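Local coordinates for dual specificity protein phosphatase 14 (Homo sapiens, PDB 2WGP) that removes phosphate from tyrosine, serine and threonine residues of proteins, inactivating the MAP kinases ERK, JNK and p38, at residues I147-R155 / I179-E187. Sequence-based numbering, arbitrary orientation.
Sequences IRPNVGFWR and IVPDVYEKE
Arg148 meets Tyr184 through a chain whose CG stands opposite the backbone N (chi1 -167°) and then bends at chi2 (90°), which lays its guanidinium flat on the phenol ring. The planes lie 3° apart, and Arg148 CZ sits 3.5 Å from the ring centroid, almost on the ring normal: a stacked cation-pi pair. Pro181 CG covers the ring's opposite face. That proline also packs on Trp154, its CG lying 3.4 Å from the centroid of the five-membered ring in a CH-pi contact. At the far end of the phenol, Tyr184 OH donates to Pro149 O (2.6 Å) on a carbonyl lone pair, and it accepts from Trp154 NE1 (2.9 Å), which points to it within the indole plane. A phenylalanine in place of Tyr184 would probably leave Trp154 NE1 without its acceptor and Pro149 O without the hydroxyl donor. Arg148 NH1 forms a salt bridge with Glu187 OE2 (3.2 Å), a carboxylate whose other oxygen is hydrogen-bonded to Tyr137, while a water accepts from Arg148 NH2 and donates to Tyr184 O. Beside the aromatic cluster, Val151 CG1 touches Val180 CG1 at 4.0 Å. The contact thus joins the start of helix 151-165, in the phosphatase catalytic domain, to the C-terminal strand 178-181 and helix 182-188. With both hydroxyl bonds directed and both ring faces covered, the phenol's rotation appears fixed, and the guanidinium's positive charge is probably stabilised both by the pi face of Tyr184 and by the Glu187 carboxylate.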
loop_
_atom_site.group_PDB
_atom_site.type_symbol
_atom_site.label_atom_id
_atom_site.label_comp_id
_atom_site.label_asym_id
_atom_site.label_seq_id
_atom_site.Cartn_x
_atom_site.Cartn_y
_atom_site.Cartn_z
ATOM N N ILE A 147 -0.735 29.452 2.572
ATOM C CA ILE A 147 0.196 28.342 2.302
ATOM C C ILE A 147 -0.167 27.082 3.079
ATOM O O ILE A 147 -0.687 27.132 4.217
ATOM C CB ILE A 147 1.717 28.687 2.451
ATOM C CG1 ILE A 147 2.170 28.920 3.912
ATOM C CG2 ILE A 147 2.082 29.846 1.512
ATOM C CD1 ILE A 147 3.599 28.399 4.183
ATOM N N ARG A 148 0.077 25.963 2.427
ATOM C CA ARG A 148 -0.302 24.638 2.926
ATOM C C ARG A 148 0.430 23.546 2.124
ATOM O O ARG A 148 -0.159 22.861 1.304
ATOM C CB ARG A 148 -1.820 24.466 2.817
ATOM C CG ARG A 148 -2.365 23.296 3.579
ATOM C CD ARG A 148 -2.746 23.652 4.966
ATOM N NE ARG A 148 -3.387 22.548 5.652
ATOM C CZ ARG A 148 -3.782 22.566 6.922
ATOM N NH1 ARG A 148 -3.551 23.621 7.673
ATOM N NH2 ARG A 148 -4.417 21.506 7.434
ATOM N N PRO A 149 1.738 23.385 2.366
ATOM C CA PRO A 149 2.473 22.313 1.703
ATOM C C PRO A 149 1.805 20.977 1.948
ATOM O O PRO A 149 1.206 20.743 3.014
ATOM C CB PRO A 149 3.833 22.361 2.383
ATOM C CG PRO A 149 3.995 23.809 2.765
ATOM C CD PRO A 149 2.618 24.199 3.223
ATOM N N ASN A 150 1.825 20.111 0.951
ATOM C CA ASN A 150 1.154 18.842 1.119
ATOM C C ASN A 150 1.928 17.976 2.127
ATOM O O ASN A 150 3.032 18.331 2.492
ATOM C CB ASN A 150 0.881 18.170 -0.231
ATOM C CG ASN A 150 2.103 17.560 -0.859
ATOM O OD1 ASN A 150 2.815 16.777 -0.236
ATOM N ND2 ASN A 150 2.312 17.858 -2.132
ATOM N N VAL A 151 1.352 16.883 2.629
ATOM C CA VAL A 151 2.029 16.149 3.727
ATOM C C VAL A 151 3.352 15.484 3.330
ATOM O O VAL A 151 4.251 15.364 4.177
ATOM C CB VAL A 151 1.102 15.144 4.435
ATOM C CG1 VAL A 151 -0.029 15.931 5.158
ATOM C CG2 VAL A 151 0.576 14.086 3.441
ATOM N N GLY A 152 3.474 15.069 2.061
ATOM C CA GLY A 152 4.735 14.508 1.554
ATOM C C GLY A 152 5.847 15.543 1.499
ATOM O O GLY A 152 7.013 15.283 1.891
ATOM N N PHE A 153 5.484 16.744 1.059
ATOM C CA PHE A 153 6.404 17.864 1.074
ATOM C C PHE A 153 6.887 18.150 2.505
ATOM O O PHE A 153 8.064 18.440 2.706
ATOM C CB PHE A 153 5.769 19.118 0.437
ATOM C CG PHE A 153 5.520 19.020 -1.070
ATOM C CD1 PHE A 153 4.913 20.082 -1.736
ATOM C CD2 PHE A 153 5.913 17.921 -1.819
ATOM C CE1 PHE A 153 4.692 20.050 -3.103
ATOM C CE2 PHE A 153 5.689 17.873 -3.210
ATOM C CZ PHE A 153 5.074 18.939 -3.848
ATOM N N TRP A 154 5.979 18.120 3.480
ATOM C CA TRP A 154 6.342 18.207 4.891
ATOM C C TRP A 154 7.362 17.147 5.336
ATOM O O TRP A 154 8.340 17.502 5.975
ATOM C CB TRP A 154 5.100 18.204 5.796
ATOM C CG TRP A 154 4.562 19.580 5.979
ATOM C CD1 TRP A 154 3.441 20.093 5.426
ATOM C CD2 TRP A 154 5.146 20.628 6.761
ATOM N NE1 TRP A 154 3.272 21.396 5.814
ATOM C CE2 TRP A 154 4.312 21.756 6.628
ATOM C CE3 TRP A 154 6.301 20.725 7.557
ATOM C CZ2 TRP A 154 4.582 22.973 7.270
ATOM C CZ3 TRP A 154 6.555 21.935 8.209
ATOM C CH2 TRP A 154 5.700 23.036 8.058
ATOM N N ARG A 155 7.127 15.876 5.022
ATOM C CA ARG A 155 8.116 14.802 5.295
ATOM C C ARG A 155 9.492 15.177 4.728
ATOM O O ARG A 155 10.509 15.047 5.396
ATOM C CB ARG A 155 7.680 13.448 4.726
ATOM C CG ARG A 155 6.476 12.847 5.402
ATOM C CD ARG A 155 6.265 11.378 5.004
ATOM N NE ARG A 155 5.875 11.183 3.601
ATOM C CZ ARG A 155 4.627 11.221 3.110
ATOM N NH1 ARG A 155 3.577 11.478 3.890
ATOM N NH2 ARG A 155 4.439 11.010 1.812
ATOM N N ILE A 179 -2.128 11.546 8.850
ATOM C CA ILE A 179 -0.835 11.949 9.363
ATOM C C ILE A 179 -0.532 13.328 8.791
ATOM O O ILE A 179 -0.604 13.531 7.580
ATOM C CB ILE A 179 0.264 10.949 8.983
ATOM C CG1 ILE A 179 0.015 9.607 9.693
ATOM C CG2 ILE A 179 1.661 11.497 9.377
ATOM C CD1 ILE A 179 0.608 8.367 8.990
ATOM N N VAL A 180 -0.188 14.275 9.657
ATOM C CA VAL A 180 0.076 15.647 9.227
ATOM C C VAL A 180 1.208 16.211 10.071
ATOM O O VAL A 180 1.426 15.734 11.199
ATOM C CB VAL A 180 -1.199 16.546 9.402
ATOM C CG1 VAL A 180 -2.304 16.102 8.444
ATOM C CG2 VAL A 180 -1.699 16.536 10.910
ATOM N N PRO A 181 1.892 17.259 9.574
ATOM C CA PRO A 181 2.777 17.952 10.496
ATOM C C PRO A 181 2.008 18.470 11.722
ATOM O O PRO A 181 0.847 18.922 11.616
ATOM C CB PRO A 181 3.330 19.115 9.665
ATOM C CG PRO A 181 2.262 19.349 8.609
ATOM C CD PRO A 181 1.748 17.977 8.291
ATOM N N ASP A 182 2.670 18.442 12.873
ATOM C CA ASP A 182 2.039 18.924 14.112
ATOM C C ASP A 182 1.441 20.334 14.027
ATOM O O ASP A 182 0.428 20.600 14.677
ATOM C CB ASP A 182 2.936 18.752 15.357
ATOM C CG ASP A 182 4.349 19.314 15.206
ATOM O OD1 ASP A 182 4.604 20.243 14.419
ATOM O OD2 ASP A 182 5.226 18.833 15.952
ATOM N N VAL A 183 2.042 21.219 13.222
ATOM C CA VAL A 183 1.508 22.575 13.047
ATOM C C VAL A 183 0.062 22.593 12.521
ATOM O O VAL A 183 -0.732 23.437 12.937
ATOM C CB VAL A 183 2.416 23.489 12.169
ATOM C CG1 VAL A 183 3.731 23.857 12.938
ATOM C CG2 VAL A 183 2.728 22.858 10.822
ATOM N N TYR A 184 -0.286 21.650 11.661
ATOM C CA TYR A 184 -1.652 21.558 11.129
ATOM C C TYR A 184 -2.621 21.090 12.211
ATOM O O TYR A 184 -3.755 21.550 12.280
ATOM C CB TYR A 184 -1.734 20.600 9.950
ATOM C CG TYR A 184 -1.105 21.083 8.647
ATOM C CD1 TYR A 184 -0.454 22.322 8.549
ATOM C CD2 TYR A 184 -1.153 20.276 7.508
ATOM C CE1 TYR A 184 0.127 22.727 7.368
ATOM C CE2 TYR A 184 -0.585 20.659 6.336
ATOM C CZ TYR A 184 0.068 21.893 6.257
ATOM O OH TYR A 184 0.635 22.308 5.069
ATOM N N GLU A 185 -2.175 20.155 13.044
ATOM C CA GLU A 185 -3.019 19.679 14.148
ATOM C C GLU A 185 -3.253 20.839 15.125
ATOM O O GLU A 185 -4.380 21.068 15.567
ATOM C CB GLU A 185 -2.348 18.489 14.831
ATOM C CG GLU A 185 -3.280 17.612 15.627
ATOM C CD GLU A 185 -3.497 18.114 17.035
ATOM O OE1 GLU A 185 -2.638 18.894 17.501
ATOM O OE2 GLU A 185 -4.498 17.708 17.684
ATOM N N LYS A 186 -2.183 21.556 15.462
ATOM C CA LYS A 186 -2.271 22.705 16.367
ATOM C C LYS A 186 -3.234 23.785 15.846
ATOM O O LYS A 186 -4.064 24.279 16.604
ATOM C CB LYS A 186 -0.876 23.259 16.674
ATOM C CG LYS A 186 -0.023 22.275 17.488
ATOM C CD LYS A 186 1.427 22.698 17.631
ATOM C CE LYS A 186 2.152 21.794 18.603
ATOM N NZ LYS A 186 3.461 22.362 19.014
ATOM N N GLU A 187 -3.125 24.118 14.568
ATOM C CA GLU A 187 -4.023 25.063 13.900
ATOM C C GLU A 187 -5.519 24.653 13.967
ATOM O O GLU A 187 -6.383 25.526 14.081
ATOM C CB GLU A 187 -3.609 25.252 12.419
ATOM C CG GLU A 187 -2.303 26.077 12.233
ATOM C CD GLU A 187 -1.722 25.995 10.820
ATOM O OE1 GLU A 187 -0.513 26.278 10.647
ATOM O OE2 GLU A 187 -2.493 25.653 9.893
HETATM O O HOH W 1 -5.017 22.675 10.125
#